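PDB 4G3A: CLIP-associating protein, which tracks microtubule plus ends, promotes stabilisation of dynamic microtubules and is required for mitotic spindle formation, represented here by its N-terminal TOG-like domain of HEAT repeats. Local coordinates for residues V144-L149 with R185-Q190; P124-I129 with R167-P172; H94-L99 with F137-A142. All coordinates share one frame; numbering follows the deposited sequence.

Contact 1. Residues V144-L149 with R185-Q190; sequences VREEFL and REAAIQ
Ala187 and Leu149 carry most of the surface buried between these two helical segments. The Ala187 CB-CA bond is directed at helix 142-159, and its methyl is met by two groups: Glu146 CG lies 3.8 Å from Ala187 CB, and Leu149 CD1 lies 3.9 Å from the same CB. Leu149 also points across. Its CG sits anti to the carbonyl carbon (chi1 -69°), which carries CD1 across to the backbone of helix 182-199, 3.7 Å from Ala188 N. The small methyls of Ala187 and Ala188 are consistent with this close approach to the main chain; Ala188 CB, at 4.2 Å from Leu149 CD1, is only grazed. The axes run nearly parallel, 11° apart, with a closest approach of 9.3 Å, consistent with the side-by-side helix stacking of a HEAT-repeat solenoid, the fold of this TOG-like domain. Residues 185-190 belong to HEAT 3. Glu146 takes part through its aliphatic stem: CG is anti to the backbone N (chi1 -179°) and the chain runs on extended, so that CG does the touching while the carboxylate has a long, weak ion pair with Lys143. Next to it, Arg145 NE forms a salt bridge with Asp179 OD2, in the turn that leads into helix 182-199.

Contact 2. Residues P124-I129 with R167-P172; sequences PPQALI and RVYIPP
Tyr169 reaches across with its ring to the side of Ile129, and the close packing is concentrated at its hydroxyl end. Ile129 CG2 lies 3.1 Å from Tyr169 OH and 3.5 Å from Tyr169 CZ, the two side chains crossing at about a right angle with the methyl oblique to the ring. Tyr169 OH is also 3.1 Å from the carbonyl carbon Ile129 C, but the angle to Ile129 O is too poor for a hydrogen bond. The hydroxyl is bonded instead to Asp130 OD1, one residue further along helix 125-136. The ring is brought there by a CG anti to the carbonyl carbon (chi1 -76°). In the HEAT-repeat solenoid of this TOG-like domain, Tyr169 thus links the 3-10 turn before helix 170-175, within HEAT 3, to the first turns of helix 125-136. Ile129 also packs on Thr151, Ile152 and Ala155 of helix 142-159, on the buried side of the contact. The Gln126 side is looser and less buried. A bend at chi2 (84°) brings Gln126 NE2 to 3.7 Å from Tyr169 CE2, at the ring edge and near its plane, with the amide turned 35° from the ring. Both ends of that amide are occupied: NE2 bonds to Asp130 OD1, the carboxylate oxygen that also meets the tyrosine, while OE1 accepts from Ser165 N.

Contact 3. Residues H94-L99 with F137-A142; sequences HVIDRL and FKHKNA
A histidine-carboxylate hydrogen bond within the HEAT-repeat solenoid joins helix 88-98, in HEAT 2, to the loop between helices 125-136 and 142-159. His139 NE2 donates to Asp97 OD1 over 3.2 Å, with an N-H...O angle of 171°. The oxygen lies at the ring edge, in the imidazole plane, and is approached nearly along its own C-O bond. The hydrogen bond is nearly straight even though carboxylate and ring planes stand 79° apart. With CG anti to the backbone N (chi1 -159°), the His139 ring extends from the loop toward helix 88-98. Beside this bond, the Ile96 methyl CG2 stands 4.1 Å from His139 CD2, oblique to the ring, and the Ile96 side chain also packs on Leu132 and Cys136 of helix 125-136. Asp97 is exposed, and Lys140 NZ, 5.2 Å from Asp97 OD1, may add a weak electrostatic attraction, though the charged atoms are not in contact. The ring's rotation is fixed from its other nitrogen as well. Within the loop, Asn141, the N-cap residue of helix 142-159, donates its backbone N to His139 ND1 at 3.0 Å, with Asn141 N likewise in the imidazole plane.

In the fold
The three contacts lie close together in the HEAT-repeat array of the TOG-like domain. Centres of contacts 1 and 3 are about 12 Å apart, and Arg145 NH1 of contact 1 meets His139 O of contact 3 at 2.8 Å, a probable hydrogen bond that ties the loop to the helix following it. Contacts 1 and 2, about 14 Å apart by centres, touch where Phe148 CZ packs 3.8 Å from Ile129 O. Contacts 2 and 3 have centres about 17 Å apart but still meet through Phe137, whose CZ lies 3.7 Å from Tyr169 CD1. Along the chain, contact 3 closes before contact 1 opens, whereas the segments of contact 2 alternate with those of both others.

Contact 1. Residues V144-L149 with R185-Q190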
ATOM      1  N   VAL A 144       9.589   4.582   1.256  1.00 25.42           N
ATOM      2  CA  VAL A 144       8.168   4.795   1.487  1.00 25.04           C
ATOM      3  C   VAL A 144       7.613   5.879   0.562  1.00 22.85           C
ATOM      4  O   VAL A 144       6.555   5.702  -0.052  1.00 22.93           O
ATOM      5  CB  VAL A 144       7.868   5.198   2.935  1.00 29.60           C
ATOM      6  CG1 VAL A 144       6.395   5.569   3.088  1.00 24.20           C
ATOM      7  CG2 VAL A 144       8.247   4.067   3.900  1.00 26.23           C
ATOM      8  N   ARG A 145       8.315   7.005   0.473  1.00 23.41           N
ATOM      9  CA  ARG A 145       7.829   8.104  -0.363  1.00 22.67           C
ATOM     10  C   ARG A 145       7.687   7.633  -1.812  1.00 25.86           C
ATOM     11  O   ARG A 145       6.688   7.894  -2.463  1.00 25.52           O
ATOM     12  CB  ARG A 145       8.746   9.328  -0.244  1.00 29.75           C
ATOM     13  CG  ARG A 145       8.951   9.792   1.222  1.00 29.20           C
ATOM     14  CD  ARG A 145       9.540  11.202   1.297  1.00 28.92           C
ATOM     15  NE  ARG A 145      10.872  11.324   0.711  1.00 23.41           N
ATOM     16  CZ  ARG A 145      12.007  11.027   1.344  1.00 31.06           C
ATOM     17  NH1 ARG A 145      11.977  10.550   2.582  1.00 33.69           N
ATOM     18  NH2 ARG A 145      13.176  11.192   0.734  1.00 29.28           N
ATOM     19  N   GLU A 146       8.681   6.902  -2.302  1.00 24.09           N
ATOM     20  CA  GLU A 146       8.639   6.383  -3.663  1.00 24.56           C
ATOM     21  C   GLU A 146       7.544   5.328  -3.868  1.00 24.75           C
ATOM     22  O   GLU A 146       6.839   5.341  -4.878  1.00 27.98           O
ATOM     23  CB  GLU A 146       9.986   5.774  -4.032  1.00 25.82           C
ATOM     24  CG  GLU A 146      10.006   5.228  -5.447  1.00 33.21           C
ATOM     25  CD  GLU A 146      11.308   4.550  -5.788  1.00 45.74           C
ATOM     26  OE1 GLU A 146      12.169   4.438  -4.891  1.00 43.88           O
ATOM     27  OE2 GLU A 146      11.469   4.127  -6.951  1.00 56.83           O
ATOM     28  N   GLU A 147       7.420   4.403  -2.917  1.00 24.84           N
ATOM     29  CA  GLU A 147       6.411   3.355  -3.012  1.00 21.65           C
ATOM     30  C   GLU A 147       5.009   3.958  -3.019  1.00 21.17           C
ATOM     31  O   GLU A 147       4.144   3.532  -3.790  1.00 27.70           O
ATOM     32  CB  GLU A 147       6.565   2.335  -1.870  1.00 24.07           C
ATOM     33  CG  GLU A 147       7.749   1.389  -2.022  1.00 31.85           C
ATOM     34  CD  GLU A 147       7.555   0.389  -3.149  1.00 38.25           C
ATOM     35  OE1 GLU A 147       6.388   0.127  -3.527  1.00 31.65           O
ATOM     36  OE2 GLU A 147       8.568  -0.139  -3.651  1.00 35.54           O
ATOM     37  N   PHE A 148       4.789   4.954  -2.165  1.00 22.79           N
ATOM     38  CA  PHE A 148       3.482   5.578  -2.094  1.00 24.96           C
ATOM     39  C   PHE A 148       3.072   6.211  -3.421  1.00 24.68           C
ATOM     40  O   PHE A 148       1.914   6.087  -3.831  1.00 24.10           O
ATOM     41  CB  PHE A 148       3.376   6.589  -0.947  1.00 24.91           C
ATOM     42  CG  PHE A 148       2.090   7.370  -0.970  1.00 20.74           C
ATOM     43  CD1 PHE A 148       0.869   6.706  -0.946  1.00 24.37           C
ATOM     44  CD2 PHE A 148       2.101   8.763  -1.064  1.00 27.09           C
ATOM     45  CE1 PHE A 148      -0.317   7.409  -0.999  1.00 31.50           C
ATOM     46  CE2 PHE A 148       0.909   9.478  -1.108  1.00 22.68           C
ATOM     47  CZ  PHE A 148      -0.293   8.800  -1.071  1.00 21.73           C
ATOM     48  N   LEU A 149       4.013   6.873  -4.100  1.00 23.48           N
ATOM     49  CA  LEU A 149       3.720   7.416  -5.430  1.00 22.75           C
ATOM     50  C   LEU A 149       3.249   6.286  -6.340  1.00 24.51           C
ATOM     51  O   LEU A 149       2.312   6.460  -7.112  1.00 22.63           O
ATOM     52  CB  LEU A 149       4.931   8.149  -6.020  1.00 24.18           C
ATOM     53  CG  LEU A 149       5.284   9.461  -5.301  1.00 25.96           C
ATOM     54  CD1 LEU A 149       6.638  10.001  -5.737  1.00 23.80           C
ATOM     55  CD2 LEU A 149       4.191  10.521  -5.479  1.00 25.89           C
ATOM     56  N   ARG A 185      12.606  11.881  -6.754  1.00 34.17           N
ATOM     57  CA  ARG A 185      12.441  12.913  -7.781  1.00 35.22           C
ATOM     58  C   ARG A 185      11.988  12.270  -9.087  1.00 36.22           C
ATOM     59  O   ARG A 185      11.038  12.732  -9.722  1.00 43.57           O
ATOM     60  CB  ARG A 185      13.734  13.722  -7.999  1.00 33.62           C
ATOM     61  CG  ARG A 185      14.147  14.583  -6.798  1.00 40.53           C
ATOM     62  CD  ARG A 185      15.249  15.622  -7.165  1.00 39.02           C
ATOM     63  NE  ARG A 185      16.483  14.969  -7.597  1.00 43.78           N
ATOM     64  CZ  ARG A 185      17.484  14.622  -6.786  1.00 47.90           C
ATOM     65  NH1 ARG A 185      17.422  14.874  -5.482  1.00 36.16           N
ATOM     66  NH2 ARG A 185      18.559  14.023  -7.281  1.00 54.83           N
ATOM     67  N   GLU A 186      12.662  11.195  -9.482  1.00 39.46           N
ATOM     68  CA  GLU A 186      12.321  10.482 -10.712  1.00 41.57           C
ATOM     69  C   GLU A 186      10.952   9.794 -10.671  1.00 39.57           C
ATOM     70  O   GLU A 186      10.242   9.767 -11.674  1.00 36.81           O
ATOM     71  CB  GLU A 186      13.432   9.503 -11.099  1.00 47.08           C
ATOM     72  CG  GLU A 186      14.690  10.230 -11.565  1.00 65.00           C
ATOM     73  CD  GLU A 186      15.772   9.302 -12.078  1.00 80.46           C
ATOM     74  OE1 GLU A 186      15.753   8.106 -11.716  1.00 87.32           O
ATOM     75  OE2 GLU A 186      16.647   9.774 -12.840  1.00 81.17           O
ATOM     76  N   ALA A 187      10.583   9.255  -9.512  1.00 35.87           N
ATOM     77  CA  ALA A 187       9.264   8.653  -9.316  1.00 33.53           C
ATOM     78  C   ALA A 187       8.156   9.697  -9.431  1.00 34.31           C
ATOM     79  O   ALA A 187       7.083   9.426  -9.966  1.00 34.14           O
ATOM     80  CB  ALA A 187       9.196   7.987  -7.951  1.00 28.73           C
ATOM     81  N   ALA A 188       8.419  10.885  -8.894  1.00 32.77           N
ATOM     82  CA  ALA A 188       7.448  11.967  -8.910  1.00 28.66           C
ATOM     83  C   ALA A 188       7.164  12.365 -10.363  1.00 34.21           C
ATOM     84  O   ALA A 188       6.014  12.613 -10.739  1.00 27.78           O
ATOM     85  CB  ALA A 188       7.977  13.158  -8.115  1.00 27.99           C
ATOM     86  N   ILE A 189       8.222  12.422 -11.166  1.00 29.67           N
ATOM     87  CA  ILE A 189       8.091  12.725 -12.590  1.00 37.72           C
ATOM     88  C   ILE A 189       7.185  11.709 -13.262  1.00 33.80           C
ATOM     89  O   ILE A 189       6.195  12.071 -13.888  1.00 40.73           O
ATOM     90  CB  ILE A 189       9.455  12.710 -13.309  1.00 38.66           C
ATOM     91  CG1 ILE A 189      10.336  13.845 -12.794  1.00 45.01           C
ATOM     92  CG2 ILE A 189       9.258  12.841 -14.816  1.00 41.87           C
ATOM     93  CD1 ILE A 189      11.773  13.757 -13.245  1.00 56.00           C
ATOM     94  N   GLN A 190       7.537  10.436 -13.127  1.00 39.97           N
ATOM     95  CA  GLN A 190       6.746   9.386 -13.749  0.64 39.69           C
ATOM     96  C   GLN A 190       5.300   9.368 -13.250  1.00 41.89           C
ATOM     97  O   GLN A 190       4.392   9.044 -14.017  1.00 44.65           O
ATOM     98  CB  GLN A 190       7.398   8.013 -13.580  0.64 41.56           C
ATOM     99  CG  GLN A 190       6.819   6.971 -14.514  0.64 39.62           C
ATOM    100  CD  GLN A 190       6.928   7.398 -15.968  0.64 40.94           C
ATOM    101  OE1 GLN A 190       7.853   8.117 -16.345  0.64 48.40           O
ATOM    102  NE2 GLN A 190       5.983   6.968 -16.787  0.64 27.94           N
TER

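Contact 2. Residues P124-I129 with R167-P172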
ATOM      1  N   PRO A 124     -13.242   2.985   0.457  1.00 37.02           N
ATOM      2  CA  PRO A 124     -13.140   3.503  -0.910  1.00 38.84           C
ATOM      3  C   PRO A 124     -11.708   3.882  -1.265  1.00 32.17           C
ATOM      4  O   PRO A 124     -10.933   4.253  -0.377  1.00 29.36           O
ATOM      5  CB  PRO A 124     -14.028   4.754  -0.877  1.00 40.18           C
ATOM      6  CG  PRO A 124     -14.936   4.562   0.291  1.00 45.92           C
ATOM      7  CD  PRO A 124     -14.120   3.816   1.299  1.00 43.31           C
ATOM      8  N   PRO A 125     -11.356   3.785  -2.557  1.00 33.13           N
ATOM      9  CA  PRO A 125      -9.991   4.139  -2.975  1.00 30.98           C
ATOM     10  C   PRO A 125      -9.586   5.545  -2.541  1.00 26.62           C
ATOM     11  O   PRO A 125      -8.452   5.732  -2.087  1.00 26.97           O
ATOM     12  CB  PRO A 125     -10.043   4.019  -4.501  1.00 33.58           C
ATOM     13  CG  PRO A 125     -11.115   2.973  -4.752  1.00 33.97           C
ATOM     14  CD  PRO A 125     -12.152   3.218  -3.666  1.00 33.17           C
ATOM     15  N   GLN A 126     -10.482   6.518  -2.653  1.00 27.29           N
ATOM     16  CA  GLN A 126     -10.107   7.874  -2.261  1.00 26.31           C
ATOM     17  C   GLN A 126      -9.762   7.933  -0.778  1.00 28.46           C
ATOM     18  O   GLN A 126      -8.799   8.595  -0.388  1.00 27.72           O
ATOM     19  CB  GLN A 126     -11.204   8.892  -2.583  1.00 30.94           C
ATOM     20  CG  GLN A 126     -10.743  10.314  -2.407  1.00 33.91           C
ATOM     21  CD  GLN A 126     -10.008  10.836  -3.635  1.00 38.77           C
ATOM     22  OE1 GLN A 126     -10.533  10.793  -4.741  1.00 38.74           O
ATOM     23  NE2 GLN A 126      -8.795  11.339  -3.438  1.00 33.05           N
ATOM     24  N   ALA A 127     -10.548   7.237   0.043  1.00 28.17           N
ATOM     25  CA  ALA A 127     -10.312   7.204   1.487  1.00 28.56           C
ATOM     26  C   ALA A 127      -8.931   6.652   1.837  1.00 32.66           C
ATOM     27  O   ALA A 127      -8.204   7.234   2.649  1.00 32.36           O
ATOM     28  CB  ALA A 127     -11.408   6.394   2.198  1.00 37.89           C
ATOM     29  N   LEU A 128      -8.571   5.521   1.237  1.00 28.78           N
ATOM     30  CA  LEU A 128      -7.267   4.917   1.502  1.00 20.95           C
ATOM     31  C   LEU A 128      -6.102   5.766   1.013  1.00 25.02           C
ATOM     32  O   LEU A 128      -5.117   5.950   1.721  1.00 23.87           O
ATOM     33  CB  LEU A 128      -7.147   3.531   0.878  1.00 25.81           C
ATOM     34  CG  LEU A 128      -5.800   2.863   1.213  1.00 29.46           C
ATOM     35  CD1 LEU A 128      -5.588   2.779   2.729  1.00 25.80           C
ATOM     36  CD2 LEU A 128      -5.666   1.474   0.583  1.00 27.35           C
ATOM     37  N   ILE A 129      -6.184   6.259  -0.215  1.00 25.75           N
ATOM     38  CA  ILE A 129      -5.053   7.034  -0.727  1.00 28.02           C
ATOM     39  C   ILE A 129      -4.851   8.308   0.112  1.00 22.16           C
ATOM     40  O   ILE A 129      -3.720   8.651   0.467  1.00 23.21           O
ATOM     41  CB  ILE A 129      -5.187   7.359  -2.238  1.00 27.62           C
ATOM     42  CG1 ILE A 129      -5.335   6.076  -3.056  1.00 24.83           C
ATOM     43  CG2 ILE A 129      -3.993   8.182  -2.716  1.00 24.41           C
ATOM     44  CD1 ILE A 129      -4.214   5.077  -2.867  1.00 25.77           C
ATOM     45  N   ARG A 167      -6.597  15.732  -8.433  1.00 36.32           N
ATOM     46  CA  ARG A 167      -6.333  17.166  -8.549  1.00 44.53           C
ATOM     47  C   ARG A 167      -5.609  17.703  -7.307  1.00 38.33           C
ATOM     48  O   ARG A 167      -4.611  18.411  -7.420  1.00 31.38           O
ATOM     49  CB  ARG A 167      -7.623  17.952  -8.781  1.00 48.23           C
ATOM     50  CG  ARG A 167      -7.551  19.377  -8.253  1.00 61.83           C
ATOM     51  CD  ARG A 167      -8.754  20.208  -8.660  1.00 75.39           C
ATOM     52  NE  ARG A 167      -8.610  20.756 -10.007  1.00 84.41           N
ATOM     53  CZ  ARG A 167      -7.881  21.828 -10.302  1.00 90.91           C
ATOM     54  NH1 ARG A 167      -7.216  22.463  -9.345  1.00 97.59           N
ATOM     55  NH2 ARG A 167      -7.809  22.262 -11.553  1.00 88.51           N
ATOM     56  N   VAL A 168      -6.120  17.351  -6.126  1.00 36.70           N
ATOM     57  CA  VAL A 168      -5.556  17.828  -4.865  1.00 38.04           C
ATOM     58  C   VAL A 168      -4.185  17.196  -4.584  1.00 31.47           C
ATOM     59  O   VAL A 168      -3.422  17.690  -3.756  1.00 32.47           O
ATOM     60  CB  VAL A 168      -6.536  17.586  -3.690  1.00 45.41           C
ATOM     61  CG1 VAL A 168      -6.443  16.157  -3.192  1.00 35.76           C
ATOM     62  CG2 VAL A 168      -6.293  18.581  -2.572  1.00 47.33           C
ATOM     63  N   TYR A 169      -3.861  16.130  -5.307  1.00 24.77           N
ATOM     64  CA  TYR A 169      -2.536  15.504  -5.210  1.00 26.78           C
ATOM     65  C   TYR A 169      -1.409  16.167  -6.011  1.00 29.20           C
ATOM     66  O   TYR A 169      -0.217  15.922  -5.756  1.00 27.28           O
ATOM     67  CB  TYR A 169      -2.633  14.049  -5.615  1.00 30.03           C
ATOM     68  CG  TYR A 169      -3.248  13.212  -4.541  1.00 34.88           C
ATOM     69  CD1 TYR A 169      -2.455  12.548  -3.628  1.00 35.76           C
ATOM     70  CD2 TYR A 169      -4.623  13.101  -4.423  1.00 45.49           C
ATOM     71  CE1 TYR A 169      -3.010  11.787  -2.639  1.00 33.18           C
ATOM     72  CE2 TYR A 169      -5.191  12.332  -3.431  1.00 39.98           C
ATOM     73  CZ  TYR A 169      -4.380  11.683  -2.539  1.00 40.10           C
ATOM     74  OH  TYR A 169      -4.932  10.913  -1.534  1.00 50.52           O
ATOM     75  N   ILE A 170      -1.765  17.004  -6.974  1.00 29.42           N
ATOM     76  CA  ILE A 170      -0.721  17.597  -7.807  1.00 29.32           C
ATOM     77  C   ILE A 170       0.309  18.393  -6.999  1.00 23.55           C
ATOM     78  O   ILE A 170       1.511  18.218  -7.197  1.00 28.96           O
ATOM     79  CB  ILE A 170      -1.284  18.418  -8.975  1.00 30.72           C
ATOM     80  CG1 ILE A 170      -2.311  17.576  -9.735  1.00 33.70           C
ATOM     81  CG2 ILE A 170      -0.152  18.846  -9.906  1.00 26.71           C
ATOM     82  CD1 ILE A 170      -1.779  16.210 -10.115  1.00 39.37           C
ATOM     83  N   PRO A 171      -0.146  19.244  -6.059  1.00 28.49           N
ATOM     84  CA  PRO A 171       0.907  20.010  -5.372  1.00 29.16           C
ATOM     85  C   PRO A 171       1.836  19.141  -4.495  1.00 27.90           C
ATOM     86  O   PRO A 171       3.054  19.313  -4.580  1.00 26.43           O
ATOM     87  CB  PRO A 171       0.123  21.058  -4.566  1.00 34.82           C
ATOM     88  CG  PRO A 171      -1.186  21.184  -5.286  1.00 37.03           C
ATOM     89  CD  PRO A 171      -1.489  19.794  -5.804  1.00 27.76           C
ATOM     90  N   PRO A 172       1.292  18.210  -3.683  1.00 25.31           N
ATOM     91  CA  PRO A 172       2.266  17.373  -2.973  1.00 24.31           C
ATOM     92  C   PRO A 172       3.158  16.524  -3.883  1.00 28.33           C
ATOM     93  O   PRO A 172       4.333  16.360  -3.560  1.00 25.91           O
ATOM     94  CB  PRO A 172       1.396  16.475  -2.078  1.00 22.22           C
ATOM     95  CG  PRO A 172       0.001  16.670  -2.535  1.00 27.03           C
ATOM     96  CD  PRO A 172      -0.075  18.009  -3.180  1.00 23.78           C
TER

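Contact 3. Residues H94-L99 with F137-A142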
ATOM      1  N   HIS A  94       1.673   0.239  10.268  1.00 33.70           N
ATOM      2  CA  HIS A  94       2.831  -0.648  10.150  1.00 26.94           C
ATOM      3  C   HIS A  94       3.012  -1.212   8.734  1.00 29.77           C
ATOM      4  O   HIS A  94       4.122  -1.553   8.327  1.00 29.77           O
ATOM      5  CB  HIS A  94       2.740  -1.755  11.201  1.00 31.42           C
ATOM      6  CG  HIS A  94       2.589  -1.215  12.584  1.00 35.45           C
ATOM      7  ND1 HIS A  94       1.380  -1.203  13.250  1.00 41.19           N
ATOM      8  CD2 HIS A  94       3.473  -0.598  13.396  1.00 40.96           C
ATOM      9  CE1 HIS A  94       1.540  -0.637  14.429  1.00 49.49           C
ATOM     10  NE2 HIS A  94       2.801  -0.254  14.544  1.00 51.36           N
ATOM     11  N   VAL A  95       1.909  -1.319   8.004  1.00 29.02           N
ATOM     12  CA  VAL A  95       1.967  -1.679   6.599  1.00 33.23           C
ATOM     13  C   VAL A  95       2.694  -0.576   5.839  1.00 32.58           C
ATOM     14  O   VAL A  95       3.532  -0.844   4.987  1.00 29.22           O
ATOM     15  CB  VAL A  95       0.569  -1.847   6.023  1.00 32.70           C
ATOM     16  CG1 VAL A  95       0.658  -2.131   4.529  1.00 33.37           C
ATOM     17  CG2 VAL A  95      -0.149  -2.984   6.760  1.00 30.20           C
ATOM     18  N   ILE A  96       2.376   0.665   6.175  1.00 27.24           N
ATOM     19  CA  ILE A  96       3.067   1.814   5.601  1.00 27.03           C
ATOM     20  C   ILE A  96       4.576   1.698   5.796  1.00 32.87           C
ATOM     21  O   ILE A  96       5.340   1.804   4.832  1.00 33.35           O
ATOM     22  CB  ILE A  96       2.558   3.131   6.223  1.00 27.48           C
ATOM     23  CG1 ILE A  96       1.138   3.428   5.723  1.00 25.42           C
ATOM     24  CG2 ILE A  96       3.519   4.298   5.900  1.00 29.74           C
ATOM     25  CD1 ILE A  96       0.486   4.620   6.403  1.00 35.30           C
ATOM     26  N   ASP A  97       5.004   1.471   7.039  1.00 30.27           N
ATOM     27  CA  ASP A  97       6.421   1.285   7.333  1.00 30.58           C
ATOM     28  C   ASP A  97       7.050   0.192   6.471  1.00 40.12           C
ATOM     29  O   ASP A  97       8.205   0.306   6.073  1.00 37.79           O
ATOM     30  CB  ASP A  97       6.639   0.962   8.816  1.00 41.82           C
ATOM     31  CG  ASP A  97       6.482   2.182   9.711  1.00 50.30           C
ATOM     32  OD1 ASP A  97       6.495   3.322   9.190  1.00 54.16           O
ATOM     33  OD2 ASP A  97       6.340   2.001  10.930  1.00 56.26           O
ATOM     34  N   ARG A  98       6.300  -0.868   6.185  1.00 36.25           N
ATOM     35  CA  ARG A  98       6.839  -1.962   5.379  1.00 31.02           C
ATOM     36  C   ARG A  98       6.983  -1.590   3.899  1.00 34.37           C
ATOM     37  O   ARG A  98       7.645  -2.302   3.133  1.00 34.23           O
ATOM     38  CB  ARG A  98       5.984  -3.215   5.522  1.00 32.34           C
ATOM     39  CG  ARG A  98       6.009  -3.838   6.913  1.00 35.84           C
ATOM     40  CD  ARG A  98       7.360  -4.472   7.225  1.00 40.60           C
ATOM     41  NE  ARG A  98       7.455  -4.882   8.629  1.00 44.14           N
ATOM     42  CZ  ARG A  98       8.490  -5.535   9.160  1.00 50.09           C
ATOM     43  NH1 ARG A  98       9.533  -5.870   8.408  1.00 50.15           N
ATOM     44  NH2 ARG A  98       8.482  -5.859  10.448  1.00 43.08           N
ATOM     45  N   LEU A  99       6.372  -0.484   3.487  1.00 29.60           N
ATOM     46  CA  LEU A  99       6.600  -0.017   2.123  1.00 29.41           C
ATOM     47  C   LEU A  99       8.071   0.331   1.989  1.00 34.87           C
ATOM     48  O   LEU A  99       8.621   0.307   0.895  1.00 37.94           O
ATOM     49  CB  LEU A  99       5.735   1.202   1.789  1.00 25.75           C
ATOM     50  CG  LEU A  99       4.230   0.960   1.709  1.00 26.99           C
ATOM     51  CD1 LEU A  99       3.504   2.287   1.526  1.00 25.14           C
ATOM     52  CD2 LEU A  99       3.890  -0.023   0.585  1.00 26.60           C
ATOM     53  N   PHE A 137       3.726  11.161   2.236  1.00 24.73           N
ATOM     54  CA  PHE A 137       4.364  12.190   1.428  1.00 27.41           C
ATOM     55  C   PHE A 137       5.629  12.693   2.127  1.00 31.83           C
ATOM     56  O   PHE A 137       6.629  12.985   1.482  1.00 31.00           O
ATOM     57  CB  PHE A 137       3.413  13.361   1.133  1.00 31.46           C
ATOM     58  CG  PHE A 137       2.582  13.177  -0.123  1.00 29.96           C
ATOM     59  CD1 PHE A 137       3.194  12.957  -1.347  1.00 36.27           C
ATOM     60  CD2 PHE A 137       1.193  13.250  -0.075  1.00 25.44           C
ATOM     61  CE1 PHE A 137       2.437  12.794  -2.513  1.00 35.07           C
ATOM     62  CE2 PHE A 137       0.421  13.090  -1.234  1.00 25.37           C
ATOM     63  CZ  PHE A 137       1.053  12.858  -2.456  1.00 32.20           C
ATOM     64  N   LYS A 138       5.590  12.777   3.448  1.00 30.06           N
ATOM     65  CA  LYS A 138       6.737  13.281   4.203  1.00 36.18           C
ATOM     66  C   LYS A 138       7.393  12.218   5.091  1.00 35.17           C
ATOM     67  O   LYS A 138       8.079  12.546   6.043  1.00 34.35           O
ATOM     68  CB  LYS A 138       6.326  14.489   5.040  1.00 43.07           C
ATOM     69  CG  LYS A 138       5.755  15.636   4.215  1.00 43.72           C
ATOM     70  CD  LYS A 138       5.580  16.892   5.070  1.00 53.23           C
ATOM     71  CE  LYS A 138       4.931  18.021   4.286  1.00 54.53           C
ATOM     72  NZ  LYS A 138       5.754  18.482   3.125  1.00 54.82           N
ATOM     73  N   HIS A 139       7.192  10.947   4.772  1.00 32.25           N
ATOM     74  CA  HIS A 139       7.862   9.876   5.514  1.00 32.26           C
ATOM     75  C   HIS A 139       9.388  10.040   5.468  1.00 33.00           C
ATOM     76  O   HIS A 139       9.955  10.509   4.465  1.00 28.05           O
ATOM     77  CB  HIS A 139       7.456   8.511   4.959  1.00 29.14           C
ATOM     78  CG  HIS A 139       7.684   7.376   5.924  1.00 30.03           C
ATOM     79  ND1 HIS A 139       8.933   6.900   6.212  1.00 27.60           N
ATOM     80  CD2 HIS A 139       6.806   6.643   6.652  1.00 27.80           C
ATOM     81  CE1 HIS A 139       8.829   5.900   7.088  1.00 35.23           C
ATOM     82  NE2 HIS A 139       7.548   5.735   7.369  1.00 32.72           N
ATOM     83  N   LYS A 140      10.053   9.665   6.557  1.00 28.47           N
ATOM     84  CA  LYS A 140      11.500   9.835   6.676  1.00 30.91           C
ATOM     85  C   LYS A 140      12.273   8.928   5.717  1.00 27.35           C
ATOM     86  O   LYS A 140      13.410   9.233   5.326  1.00 27.53           O
ATOM     87  CB  LYS A 140      11.953   9.538   8.111  1.00 28.29           C
ATOM     88  CG  LYS A 140      11.836   8.073   8.492  1.00 28.64           C
ATOM     89  CD  LYS A 140      12.327   7.851   9.932  1.00 41.25           C
ATOM     90  CE  LYS A 140      12.106   6.417  10.375  1.00 51.91           C
ATOM     91  NZ  LYS A 140      10.656   6.110  10.486  1.00 59.99           N
ATOM     92  N   ASN A 141      11.643   7.825   5.332  1.00 26.86           N
ATOM     93  CA  ASN A 141      12.275   6.843   4.466  1.00 28.36           C
ATOM     94  C   ASN A 141      11.908   7.096   2.996  1.00 30.87           C
ATOM     95  O   ASN A 141      10.729   7.100   2.647  1.00 27.35           O
ATOM     96  CB  ASN A 141      11.850   5.441   4.910  1.00 33.37           C
ATOM     97  CG  ASN A 141      12.569   4.344   4.153  1.00 43.44           C
ATOM     98  OD1 ASN A 141      12.463   4.238   2.933  1.00 42.71           O
ATOM     99  ND2 ASN A 141      13.298   3.510   4.880  1.00 51.70           N
ATOM    100  N   ALA A 142      12.915   7.331   2.152  1.00 26.77           N
ATOM    101  CA  ALA A 142      12.687   7.646   0.740  1.00 29.81           C
ATOM    102  C   ALA A 142      11.959   6.516   0.013  1.00 28.68           C
ATOM    103  O   ALA A 142      11.255   6.756  -0.963  1.00 27.20           O
ATOM    104  CB  ALA A 142      14.012   7.963   0.033  1.00 27.28           C
TER